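Local coordinates for protein nucleoporin NUP82 (Saccharomyces cerevisiae, PDB 3PBP) that helps build the nuclear pore complex as a nucleoporin, its N-terminal domain binding the partner nucleoporin NUP116, at residues T193-N198 against Q311-C316; F285-F290 against I325-D330; A303-D308 against L363-E368; S391-S396 against N403-L408. The protein carries 1 engineered substitution. All coordinates share one frame; numbering follows the deposited sequence.

Overall arrangement
In the N-terminal propeller domain of NUP82, contacts 1 and 3 join neighbouring blades, contact 2 lies within one, and contact 4 belongs to an insertion in a blade. Contact 1 brings the blade of strand 194-198 against the blade that holds strands 299-306, 313-319 and 323-329. Contact 2 lies in this second blade and runs to its outer strand 286-288, where NUP116 binds. Contact 3 joins the same blade, through strand 299-306, to strand 362-364 of the following one. The centres of contacts 1 and 2 are 11 Å apart, as are those of contacts 1 and 3, and probable main-chain hydrogen bonds connect both pairs. Contact 4 lies in a helical insertion, its centre 20 Å from that of contact 3; Ser394 touches Ile307 and Asp308 there.

Contact 1 (T193-N198 against Q311-C316); sequences TLYCLN and QNEIVC
Tyr195 and Glu313 meet because their first torsions send them at each other from opposite directions. The tyrosine CG stands trans to its own carbonyl carbon (chi1 -73°), while the glutamate CG sits between backbone N and carbonyl carbon (chi1 47°), from where an extended chain carries the carboxylate out to the ring. OE2 of Glu313 lies in the plane of the ring and therefore meets its edge, 3.5 Å from CE2 of Tyr195 and 3.6 Å from its OH. This approach probably brings a weak electrostatic gain from the ring's C-H bond. The carboxylate and ring planes are 27° apart. What holds the carboxylate in place lies outside the pair: OE1 of Glu313 accepts a hydrogen bond from the backbone N of Lys189, and OE2 has a weak one with Ser188 OG. Two residues further along the strand, Val315 adds an apolar touch, its CG2 4.2 Å from Tyr195 CE2, with the two side chains slanting across each other. Strand 194-198 is the middle one of its blade, paired with 182-187 and 204-208, and strand 313-319 lies between 299-306 and 323-329 in the next. Around the tyrosine, Ile302 of strand 299-306, Ile205 of strand 204-208 and Lys329 of strand 323-329 complete a buried seam between the two blades.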
loop_
_atom_site.group_PDB
_atom_site.type_symbol
_atom_site.label_atom_id
_atom_site.label_comp_id
_atom_site.label_asym_id
_atom_site.label_seq_id
_atom_site.Cartn_x
_atom_site.Cartn_y
_atom_site.Cartn_z
ATOM N N THR A 193 -3.608 5.046 -7.439
ATOM C CA THR A 193 -2.434 4.752 -6.626
ATOM C C THR A 193 -2.724 4.054 -5.316
ATOM O O THR A 193 -3.670 4.403 -4.623
ATOM C CB THR A 193 -1.677 6.054 -6.303
ATOM O OG1 THR A 193 -1.245 6.674 -7.522
ATOM C CG2 THR A 193 -0.473 5.768 -5.433
ATOM N N LEU A 194 -1.896 3.078 -4.966
ATOM C CA LEU A 194 -2.068 2.367 -3.707
ATOM C C LEU A 194 -0.834 2.593 -2.828
ATOM O O LEU A 194 0.274 2.187 -3.180
ATOM C CB LEU A 194 -2.276 0.870 -3.962
ATOM C CG LEU A 194 -2.429 -0.000 -2.720
ATOM C CD1 LEU A 194 -3.672 0.426 -1.933
ATOM C CD2 LEU A 194 -2.521 -1.470 -3.135
ATOM N N TYR A 195 -1.029 3.264 -1.696
ATOM C CA TYR A 195 0.057 3.538 -0.759
ATOM C C TYR A 195 0.177 2.394 0.249
ATOM O O TYR A 195 -0.829 1.912 0.756
ATOM C CB TYR A 195 -0.208 4.835 0.016
ATOM C CG TYR A 195 -0.046 6.116 -0.760
ATOM C CD1 TYR A 195 1.199 6.541 -1.187
ATOM C CD2 TYR A 195 -1.144 6.933 -1.009
ATOM C CE1 TYR A 195 1.357 7.757 -1.840
ATOM C CE2 TYR A 195 -1.004 8.150 -1.660
ATOM C CZ TYR A 195 0.253 8.557 -2.071
ATOM O OH TYR A 195 0.402 9.771 -2.695
ATOM N N CYS A 196 1.403 1.979 0.542
ATOM C CA CYS A 196 1.650 0.904 1.502
ATOM C C CYS A 196 2.543 1.411 2.603
ATOM O O CYS A 196 3.563 2.032 2.329
ATOM C CB CYS A 196 2.360 -0.270 0.833
ATOM S SG CYS A 196 1.439 -0.955 -0.552
ATOM N N LEU A 197 2.161 1.148 3.843
ATOM C CA LEU A 197 2.962 1.547 4.995
ATOM C C LEU A 197 3.639 0.285 5.539
ATOM O O LEU A 197 2.965 -0.612 6.040
ATOM C CB LEU A 197 2.073 2.148 6.076
ATOM C CG LEU A 197 2.808 2.624 7.329
ATOM C CD1 LEU A 197 3.588 3.885 7.007
ATOM C CD2 LEU A 197 1.817 2.896 8.443
ATOM N N ASN A 198 4.964 0.206 5.435
ATOM C CA ASN A 198 5.676 -0.969 5.925
ATOM C C ASN A 198 6.485 -0.661 7.194
ATOM O O ASN A 198 6.687 0.505 7.550
ATOM C CB ASN A 198 6.568 -1.544 4.814
ATOM C CG ASN A 198 7.974 -1.026 4.872
ATOM O OD1 ASN A 198 8.206 0.147 5.158
ATOM N ND2 ASN A 198 8.929 -1.894 4.587
ATOM N N GLN A 311 -8.919 16.035 -6.414
ATOM C CA GLN A 311 -8.000 14.964 -6.026
ATOM C C GLN A 311 -6.819 15.392 -5.161
ATOM O O GLN A 311 -5.874 14.620 -4.992
ATOM C CB GLN A 311 -7.458 14.246 -7.256
ATOM C CG GLN A 311 -8.476 13.448 -8.009
ATOM C CD GLN A 311 -7.865 12.746 -9.198
ATOM O OE1 GLN A 311 -6.672 12.907 -9.481
ATOM N NE2 GLN A 311 -8.674 11.958 -9.905
ATOM N N ASN A 312 -6.852 16.611 -4.622
ATOM C CA ASN A 312 -5.764 17.057 -3.758
ATOM C C ASN A 312 -5.964 16.426 -2.370
ATOM O O ASN A 312 -7.038 16.534 -1.770
ATOM C CB ASN A 312 -5.719 18.592 -3.677
ATOM C CG ASN A 312 -5.109 19.232 -4.935
ATOM O OD1 ASN A 312 -4.022 18.853 -5.390
ATOM N ND2 ASN A 312 -5.807 20.209 -5.491
ATOM N N GLU A 313 -4.921 15.758 -1.876
ATOM C CA GLU A 313 -4.988 15.056 -0.595
ATOM C C GLU A 313 -3.794 15.200 0.338
ATOM O O GLU A 313 -2.720 15.684 -0.037
ATOM C CB GLU A 313 -5.167 13.567 -0.856
ATOM C CG GLU A 313 -4.189 13.077 -1.904
ATOM C CD GLU A 313 -4.046 11.581 -1.928
ATOM O OE1 GLU A 313 -5.058 10.886 -1.736
ATOM O OE2 GLU A 313 -2.913 11.100 -2.156
ATOM N N ILE A 314 -4.000 14.729 1.558
ATOM C CA ILE A 314 -2.984 14.747 2.579
ATOM C C ILE A 314 -2.835 13.316 3.052
ATOM O O ILE A 314 -3.828 12.629 3.297
ATOM C CB ILE A 314 -3.396 15.650 3.760
ATOM C CG1 ILE A 314 -3.301 17.114 3.343
ATOM C CG2 ILE A 314 -2.491 15.408 4.967
ATOM C CD1 ILE A 314 -3.849 18.036 4.377
ATOM N N VAL A 315 -1.595 12.857 3.158
ATOM C CA VAL A 315 -1.335 11.504 3.613
ATOM C C VAL A 315 -1.080 11.567 5.103
ATOM O O VAL A 315 -0.267 12.366 5.546
ATOM C CB VAL A 315 -0.101 10.899 2.924
ATOM C CG1 VAL A 315 0.128 9.485 3.430
ATOM C CG2 VAL A 315 -0.297 10.904 1.417
ATOM N N CYS A 316 -1.780 10.748 5.881
ATOM C CA CYS A 316 -1.586 10.754 7.320
ATOM C C CYS A 316 -1.027 9.428 7.807
ATOM O O CYS A 316 -1.508 8.364 7.409
ATOM C CB CYS A 316 -2.903 11.050 8.041
ATOM S SG CYS A 316 -2.760 11.060 9.865
#

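Contact 2 (F285-F290 against I325-D330)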
loop_
_atom_site.group_PDB
_atom_site.type_symbol
_atom_site.label_atom_id
_atom_site.label_comp_id
_atom_site.label_asym_id
_atom_site.label_seq_id
_atom_site.Cartn_x
_atom_site.Cartn_y
_atom_site.Cartn_z
ATOM N N PHE A 285 9.343 6.236 -0.272
ATOM C CA PHE A 285 9.122 7.634 -0.503
ATOM C C PHE A 285 10.008 8.373 0.478
ATOM O O PHE A 285 10.314 7.887 1.566
ATOM C CB PHE A 285 7.673 8.017 -0.216
ATOM C CG PHE A 285 6.775 7.944 -1.403
ATOM C CD1 PHE A 285 6.485 6.726 -1.998
ATOM C CD2 PHE A 285 6.211 9.093 -1.921
ATOM C CE1 PHE A 285 5.646 6.657 -3.094
ATOM C CE2 PHE A 285 5.371 9.038 -3.023
ATOM C CZ PHE A 285 5.086 7.819 -3.612
ATOM N N THR A 286 10.415 9.563 0.077
ATOM C CA THR A 286 11.224 10.418 0.907
ATOM C C THR A 286 10.231 11.201 1.771
ATOM O O THR A 286 9.240 11.711 1.258
ATOM C CB THR A 286 12.021 11.344 0.005
ATOM O OG1 THR A 286 13.356 10.858 -0.087
ATOM C CG2 THR A 286 12.027 12.734 0.517
ATOM N N ILE A 287 10.446 11.265 3.079
ATOM C CA ILE A 287 9.536 12.036 3.936
ATOM C C ILE A 287 10.373 13.178 4.491
ATOM O O ILE A 287 11.086 13.012 5.473
ATOM C CB ILE A 287 8.972 11.195 5.113
ATOM C CG1 ILE A 287 8.192 9.986 4.577
ATOM C CG2 ILE A 287 8.056 12.055 5.970
ATOM C CD1 ILE A 287 7.600 9.117 5.654
ATOM N N ASN A 288 10.276 14.339 3.854
ATOM C CA ASN A 288 11.070 15.495 4.231
ATOM C C ASN A 288 10.267 16.663 4.800
ATOM O O ASN A 288 9.321 17.141 4.175
ATOM C CB ASN A 288 11.828 15.967 2.998
ATOM C CG ASN A 288 12.975 16.884 3.330
ATOM O OD1 ASN A 288 13.060 17.425 4.427
ATOM N ND2 ASN A 288 13.862 17.074 2.374
ATOM N N PRO A 289 10.637 17.155 5.994
ATOM C CA PRO A 289 11.737 16.715 6.858
ATOM C C PRO A 289 11.249 15.734 7.927
ATOM O O PRO A 289 10.356 16.060 8.702
ATOM C CB PRO A 289 12.219 18.022 7.463
ATOM C CG PRO A 289 10.914 18.758 7.685
ATOM C CD PRO A 289 10.158 18.497 6.397
ATOM N N PHE A 290 11.842 14.548 7.980
ATOM C CA PHE A 290 11.435 13.550 8.962
ATOM C C PHE A 290 11.831 13.896 10.396
ATOM O O PHE A 290 13.003 14.143 10.680
ATOM C CB PHE A 290 12.019 12.188 8.614
ATOM C CG PHE A 290 11.446 11.082 9.435
ATOM C CD1 PHE A 290 10.096 10.748 9.322
ATOM C CD2 PHE A 290 12.229 10.405 10.357
ATOM C CE1 PHE A 290 9.528 9.754 10.123
ATOM C CE2 PHE A 290 11.672 9.408 11.162
ATOM C CZ PHE A 290 10.313 9.083 11.045
ATOM N N ILE A 325 1.716 12.372 11.601
ATOM C CA ILE A 325 2.421 13.285 10.710
ATOM C C ILE A 325 1.577 13.474 9.453
ATOM O O ILE A 325 1.215 12.511 8.779
ATOM C CB ILE A 325 3.864 12.802 10.331
ATOM C CG1 ILE A 325 3.826 11.517 9.501
ATOM C CG2 ILE A 325 4.673 12.604 11.576
ATOM C CD1 ILE A 325 5.177 11.148 8.880
ATOM N N LEU A 326 1.231 14.722 9.170
ATOM C CA LEU A 326 0.427 15.054 8.010
ATOM C C LEU A 326 1.394 15.382 6.886
ATOM O O LEU A 326 2.167 16.320 6.985
ATOM C CB LEU A 326 -0.476 16.243 8.340
ATOM C CG LEU A 326 -1.415 16.031 9.538
ATOM C CD1 LEU A 326 -2.375 17.205 9.652
ATOM C CD2 LEU A 326 -2.206 14.735 9.359
ATOM N N LEU A 327 1.351 14.593 5.819
ATOM C CA LEU A 327 2.258 14.762 4.694
ATOM C C LEU A 327 1.568 15.253 3.429
ATOM O O LEU A 327 0.365 15.102 3.274
ATOM C CB LEU A 327 2.945 13.431 4.406
ATOM C CG LEU A 327 3.472 12.670 5.622
ATOM C CD1 LEU A 327 3.985 11.284 5.193
ATOM C CD2 LEU A 327 4.553 13.485 6.283
ATOM N N PHE A 328 2.364 15.826 2.528
ATOM C CA PHE A 328 1.898 16.356 1.251
ATOM C C PHE A 328 2.847 15.938 0.114
ATOM O O PHE A 328 4.058 16.143 0.203
ATOM C CB PHE A 328 1.829 17.880 1.337
ATOM C CG PHE A 328 1.502 18.545 0.036
ATOM C CD1 PHE A 328 0.203 18.495 -0.487
ATOM C CD2 PHE A 328 2.492 19.214 -0.677
ATOM C CE1 PHE A 328 -0.100 19.109 -1.712
ATOM C CE2 PHE A 328 2.204 19.826 -1.889
ATOM C CZ PHE A 328 0.905 19.776 -2.411
ATOM N N LYS A 329 2.296 15.353 -0.948
ATOM C CA LYS A 329 3.087 14.906 -2.102
ATOM C C LYS A 329 3.284 16.045 -3.111
ATOM O O LYS A 329 2.352 16.408 -3.829
ATOM C CB LYS A 329 2.385 13.723 -2.766
ATOM C CG LYS A 329 2.966 13.261 -4.066
ATOM C CD LYS A 329 2.256 11.991 -4.476
ATOM C CE LYS A 329 2.250 11.789 -5.984
ATOM N NZ LYS A 329 1.379 12.753 -6.733
ATOM N N ASP A 330 4.500 16.597 -3.148
ATOM C CA ASP A 330 4.840 17.711 -4.024
ATOM C C ASP A 330 5.256 17.365 -5.442
ATOM O O ASP A 330 5.092 18.185 -6.347
ATOM C CB ASP A 330 5.949 18.569 -3.406
ATOM C CG ASP A 330 7.241 17.792 -3.158
ATOM O OD1 ASP A 330 8.347 18.360 -3.370
ATOM O OD2 ASP A 330 7.162 16.618 -2.731
#
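Ile287 packs against both Leu327 and Ile325, and these apolar touches are what joins the two segments. One methyl does the work on the Ile287 side: its CG2 lies 3.8 Å from CD2 of Leu327 and 4.2 Å from CD1 of Ile325. Each partner crosses the Ile287 side chain at about a right angle, so branch meets branch and neither pair lies alongside. Ile325 reaches this far with CG1 placed between its backbone N and carbonyl carbon (chi1 66°) and CD1 extended beyond it. Leu327 and Ile325 are two apart on one strand, which puts both on the same face, with the Ile287 methyl set against the pair of them.

Hydrogen bonding belongs to the surroundings. Thr286 and Asn288 bond through the backbone to strand 347-355, Thr286 to Leu348 and Asn288 to Leu348 and Leu350, and that strand in turn adjoins 323-329. Ile287 turns its own backbone bonds to the NUP116 chain, and Arg101 of NUP116 packs on Thr286.

Ring and side-chain polar contacts sit at the ends of the segments: Phe290 meets Tyr295 edge-to-face, and Asp330 OD2 hydrogen-bonds to Ser347 OG.

The close contacts between the segments are aliphatic and buried, without a directional bond. They amount to non-directional packing on one side of strand 286-288, while the directional ties of that strand are its backbone bonds to strand 347-355 and to NUP116.

Contact 3 (A303-D308 against L363-E368); sequences ATILID and LITLPE
Ala303 and Leu363 make the first touch, Ile305 and Thr365 the second, two residues further along both segments. The methyl of Ala303 rests on Leu363 at two points, its CB 4.0 Å from both the CD1 and the CB of the leucine. At the second place CG2 of Thr365 comes to 3.6 Å from Ile305 CG1, the two side chains meeting at an oblique angle. The same methyl lies 4.0 Å from the carbonyl O of Thr304. Thr365 presents it by keeping OG1 between backbone N and carbonyl carbon (chi1 35°), which leaves CG2 trans to the carbonyl carbon.

One shell out, that Thr304 oxygen accepts a hydrogen bond from Lys189 NZ, so its polar partner comes from the preceding blade. Segment 303-308 is positioned by its backbone bonds to strand 313-319, Ala303 with Cys316 and Ile305 with Ile314. Segment 363-368 is held by Ile364 bonding to Tyr374 of strand 372-376. Leu306 with Gly371 adds a backbone link between the two blades. Beyond the strand, Asp308 fixes the turn through OD1 to Gly310 N and OD2 to Asn312 ND2; OD2 also bonds Asn398 ND2 of helix 387-399.

Strands 299-306 and 362-364 are each the edge strand of a separate sheet and run in the same direction, meeting through side chains: the blade-to-blade packing of a beta-propeller, where neighbouring innermost strands line up side by side.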
loop_
_atom_site.group_PDB
_atom_site.type_symbol
_atom_site.label_atom_id
_atom_site.label_comp_id
_atom_site.label_asym_id
_atom_site.label_seq_id
_atom_site.Cartn_x
_atom_site.Cartn_y
_atom_site.Cartn_z
ATOM N N ALA A 303 -3.573 6.920 6.267
ATOM C CA ALA A 303 -4.886 7.332 5.815
ATOM C C ALA A 303 -4.733 8.419 4.787
ATOM O O ALA A 303 -3.739 9.140 4.770
ATOM C CB ALA A 303 -5.709 7.858 6.992
ATOM N N THR A 304 -5.742 8.545 3.940
ATOM C CA THR A 304 -5.717 9.556 2.910
ATOM C C THR A 304 -6.923 10.453 3.112
ATOM O O THR A 304 -8.039 9.974 3.239
ATOM C CB THR A 304 -5.723 8.891 1.529
ATOM O OG1 THR A 304 -4.373 8.610 1.140
ATOM C CG2 THR A 304 -6.347 9.782 0.514
ATOM N N ILE A 305 -6.681 11.759 3.171
ATOM C CA ILE A 305 -7.754 12.718 3.387
ATOM C C ILE A 305 -7.854 13.729 2.267
ATOM O O ILE A 305 -6.887 14.412 1.922
ATOM C CB ILE A 305 -7.574 13.506 4.698
ATOM C CG1 ILE A 305 -7.470 12.539 5.875
ATOM C CG2 ILE A 305 -8.743 14.460 4.894
ATOM C CD1 ILE A 305 -6.105 11.872 5.991
ATOM N N LEU A 306 -9.055 13.842 1.725
ATOM C CA LEU A 306 -9.319 14.753 0.638
ATOM C C LEU A 306 -9.391 16.204 1.136
ATOM O O LEU A 306 -10.030 16.502 2.139
ATOM C CB LEU A 306 -10.616 14.319 -0.040
ATOM C CG LEU A 306 -10.826 14.790 -1.470
ATOM C CD1 LEU A 306 -9.642 14.407 -2.328
ATOM C CD2 LEU A 306 -12.082 14.164 -1.998
ATOM N N ILE A 307 -8.721 17.096 0.417
ATOM C CA ILE A 307 -8.658 18.520 0.740
ATOM C C ILE A 307 -9.640 19.384 -0.069
ATOM O O ILE A 307 -10.172 20.370 0.434
ATOM C CB ILE A 307 -7.232 19.026 0.511
ATOM C CG1 ILE A 307 -6.437 18.901 1.794
ATOM C CG2 ILE A 307 -7.224 20.446 0.016
ATOM C CD1 ILE A 307 -5.008 19.352 1.590
ATOM N N ASP A 308 -9.861 19.026 -1.328
ATOM C CA ASP A 308 -10.792 19.765 -2.167
ATOM C C ASP A 308 -11.522 18.819 -3.113
ATOM O O ASP A 308 -11.719 17.652 -2.785
ATOM C CB ASP A 308 -10.057 20.837 -2.967
ATOM C CG ASP A 308 -9.023 20.260 -3.907
ATOM O OD1 ASP A 308 -9.131 19.069 -4.267
ATOM O OD2 ASP A 308 -8.108 21.012 -4.298
ATOM N N LEU A 363 -7.245 4.887 12.303
ATOM C CA LEU A 363 -7.590 6.138 11.622
ATOM C C LEU A 363 -8.798 5.885 10.723
ATOM O O LEU A 363 -8.889 4.837 10.068
ATOM C CB LEU A 363 -6.417 6.626 10.773
ATOM C CG LEU A 363 -5.115 6.863 11.532
ATOM C CD1 LEU A 363 -4.033 7.288 10.556
ATOM C CD2 LEU A 363 -5.338 7.923 12.616
ATOM N N ILE A 364 -9.723 6.841 10.690
ATOM C CA ILE A 364 -10.937 6.689 9.894
ATOM C C ILE A 364 -11.326 8.004 9.236
ATOM O O ILE A 364 -11.096 9.075 9.797
ATOM C CB ILE A 364 -12.112 6.211 10.784
ATOM C CG1 ILE A 364 -11.770 4.863 11.411
ATOM C CG2 ILE A 364 -13.385 6.105 9.970
ATOM C CD1 ILE A 364 -12.832 4.312 12.319
ATOM N N THR A 365 -11.904 7.918 8.040
ATOM C CA THR A 365 -12.348 9.107 7.315
ATOM C C THR A 365 -13.726 8.884 6.748
ATOM O O THR A 365 -14.105 7.759 6.432
ATOM C CB THR A 365 -11.441 9.467 6.126
ATOM O OG1 THR A 365 -10.954 8.263 5.523
ATOM C CG2 THR A 365 -10.292 10.358 6.566
ATOM N N LEU A 366 -14.472 9.975 6.632
ATOM C CA LEU A 366 -15.812 9.929 6.081
ATOM C C LEU A 366 -15.794 10.820 4.854
ATOM O O LEU A 366 -15.656 12.042 4.961
ATOM C CB LEU A 366 -16.838 10.430 7.104
ATOM C CG LEU A 366 -16.971 9.552 8.352
ATOM C CD1 LEU A 366 -17.899 10.203 9.346
ATOM C CD2 LEU A 366 -17.488 8.179 7.963
ATOM N N PRO A 367 -15.918 10.210 3.664
ATOM C CA PRO A 367 -15.923 10.889 2.361
ATOM C C PRO A 367 -16.666 12.220 2.360
ATOM O O PRO A 367 -16.260 13.170 1.696
ATOM C CB PRO A 367 -16.586 9.862 1.451
ATOM C CG PRO A 367 -16.060 8.568 2.003
ATOM C CD PRO A 367 -16.196 8.769 3.507
ATOM N N GLU A 368 -17.753 12.283 3.115
ATOM C CA GLU A 368 -18.561 13.493 3.192
ATOM C C GLU A 368 -17.907 14.711 3.865
ATOM O O GLU A 368 -18.438 15.823 3.772
ATOM C CB GLU A 368 -19.878 13.196 3.908
ATOM C CG GLU A 368 -20.805 12.199 3.218
ATOM C CD GLU A 368 -20.267 10.781 3.225
ATOM O OE1 GLU A 368 -19.669 10.374 4.241
ATOM O OE2 GLU A 368 -20.459 10.066 2.218
#

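Contact 4 (S391-S396 against N403-L408). Engineered in segment 391-396: Ser396 (natural residue Cys).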
loop_
_atom_site.group_PDB
_atom_site.type_symbol
_atom_site.label_atom_id
_atom_site.label_comp_id
_atom_site.label_asym_id
_atom_site.label_seq_id
_atom_site.Cartn_x
_atom_site.Cartn_y
_atom_site.Cartn_z
ATOM N N SER A 391 -7.654 24.396 3.373
ATOM C CA SER A 391 -8.498 25.127 2.437
ATOM C C SER A 391 -7.701 26.175 1.673
ATOM O O SER A 391 -7.943 26.414 0.493
ATOM C CB SER A 391 -9.660 25.785 3.179
ATOM O OG SER A 391 -9.189 26.605 4.228
ATOM N N THR A 392 -6.745 26.796 2.349
ATOM C CA THR A 392 -5.903 27.809 1.728
ATOM C C THR A 392 -4.880 27.133 0.827
ATOM O O THR A 392 -4.550 27.637 -0.255
ATOM C CB THR A 392 -5.141 28.608 2.780
ATOM O OG1 THR A 392 -6.070 29.156 3.722
ATOM C CG2 THR A 392 -4.351 29.721 2.125
ATOM N N LEU A 393 -4.378 25.993 1.294
ATOM C CA LEU A 393 -3.392 25.213 0.562
ATOM C C LEU A 393 -3.894 24.800 -0.823
ATOM O O LEU A 393 -3.150 24.850 -1.800
ATOM C CB LEU A 393 -3.015 23.969 1.376
ATOM C CG LEU A 393 -1.983 23.008 0.777
ATOM C CD1 LEU A 393 -0.706 23.743 0.396
ATOM C CD2 LEU A 393 -1.693 21.922 1.790
ATOM N N SER A 394 -5.156 24.395 -0.919
ATOM C CA SER A 394 -5.685 23.981 -2.210
ATOM C C SER A 394 -5.960 25.189 -3.083
ATOM O O SER A 394 -5.863 25.102 -4.299
ATOM C CB SER A 394 -6.958 23.147 -2.048
ATOM O OG SER A 394 -8.071 23.965 -1.770
ATOM N N LYS A 395 -6.295 26.317 -2.468
ATOM C CA LYS A 395 -6.562 27.530 -3.235
ATOM C C LYS A 395 -5.300 27.949 -3.955
ATOM O O LYS A 395 -5.330 28.250 -5.145
ATOM C CB LYS A 395 -7.047 28.661 -2.323
ATOM C CG LYS A 395 -8.433 28.399 -1.752
ATOM C CD LYS A 395 -8.897 29.467 -0.765
ATOM C CE LYS A 395 -10.257 29.091 -0.174
ATOM N NZ LYS A 395 -10.734 30.083 0.829
ATOM N N SER A 396 -4.184 27.954 -3.238
ATOM C CA SER A 396 -2.928 28.340 -3.848
ATOM C C SER A 396 -2.476 27.326 -4.901
ATOM O O SER A 396 -1.884 27.704 -5.912
ATOM C CB SER A 396 -1.846 28.543 -2.775
ATOM O OG SER A 396 -1.636 27.384 -2.007
ATOM N N ASN A 403 1.724 33.119 -2.118
ATOM C CA ASN A 403 1.563 34.152 -1.088
ATOM C C ASN A 403 0.674 33.820 0.105
ATOM O O ASN A 403 1.099 33.938 1.249
ATOM C CB ASN A 403 1.064 35.447 -1.721
ATOM C CG ASN A 403 2.096 36.083 -2.624
ATOM O OD1 ASN A 403 3.177 36.474 -2.174
ATOM N ND2 ASN A 403 1.770 36.190 -3.909
ATOM N N PRO A 404 -0.576 33.416 -0.141
ATOM C CA PRO A 404 -1.467 33.088 0.968
ATOM C C PRO A 404 -0.796 32.251 2.055
ATOM O O PRO A 404 -1.053 32.449 3.243
ATOM C CB PRO A 404 -2.602 32.343 0.276
ATOM C CG PRO A 404 -2.688 33.047 -1.038
ATOM C CD PRO A 404 -1.236 33.165 -1.434
ATOM N N LEU A 405 0.070 31.326 1.647
ATOM C CA LEU A 405 0.764 30.438 2.586
ATOM C C LEU A 405 1.603 31.162 3.617
ATOM O O LEU A 405 1.767 30.688 4.739
ATOM C CB LEU A 405 1.657 29.462 1.830
ATOM C CG LEU A 405 0.919 28.427 0.996
ATOM C CD1 LEU A 405 1.920 27.547 0.269
ATOM C CD2 LEU A 405 0.022 27.605 1.909
ATOM N N ALA A 406 2.149 32.308 3.219
ATOM C CA ALA A 406 2.978 33.126 4.097
ATOM C C ALA A 406 2.197 33.499 5.358
ATOM O O ALA A 406 1.100 34.073 5.283
ATOM C CB ALA A 406 3.417 34.387 3.366
ATOM N N GLY A 407 2.759 33.165 6.514
ATOM C CA GLY A 407 2.093 33.480 7.761
ATOM C C GLY A 407 1.244 32.348 8.314
ATOM O O GLY A 407 1.358 32.008 9.494
ATOM N N LEU A 408 0.395 31.763 7.469
ATOM C CA LEU A 408 -0.481 30.673 7.897
ATOM C C LEU A 408 0.166 29.753 8.914
ATOM O O LEU A 408 1.288 29.290 8.722
ATOM C CB LEU A 408 -0.925 29.815 6.710
ATOM C CG LEU A 408 -1.871 30.400 5.666
ATOM C CD1 LEU A 408 -2.444 29.247 4.847
ATOM C CD2 LEU A 408 -2.995 31.184 6.337
#
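Thr392 and Leu408 point straight at each other, tip to tip, with the threonine CG2 3.4 Å from the leucine CD1. Pro404 comes obliquely to the same methyl, its CB 3.7 Å from Thr392 CG2, so a single threonine branch meets two apolar neighbours of the returning chain. The threonine torsion explains this: with OG1 at chi1 -55°, beside the backbone N, CG2 is left trans to that N. The next residue, Leu393, meets Leu405 branch end to branch end, its CD1 4.2 Å from CD2 of Leu405. One turn on from Thr392, the engineered Ser396 has its OG 4.1 Å from CG of Leu405. That hydroxyl is spent inside the helix: Ser396 OG donates to Leu393 O at 3.0 Å, approaching from above the carbonyl plane with a C=O...OG angle of 114°.

Another protein chain packs apolar groups on Leu393 and Ser396 and an aromatic one on Leu405, which extends this hydrophobic patch into an interface. Helix 387-399 and the loop with the 3-10 segment 403-405 that folds back on it form a helical insertion between strands 380-385 and 413-419, the last two of one propeller blade.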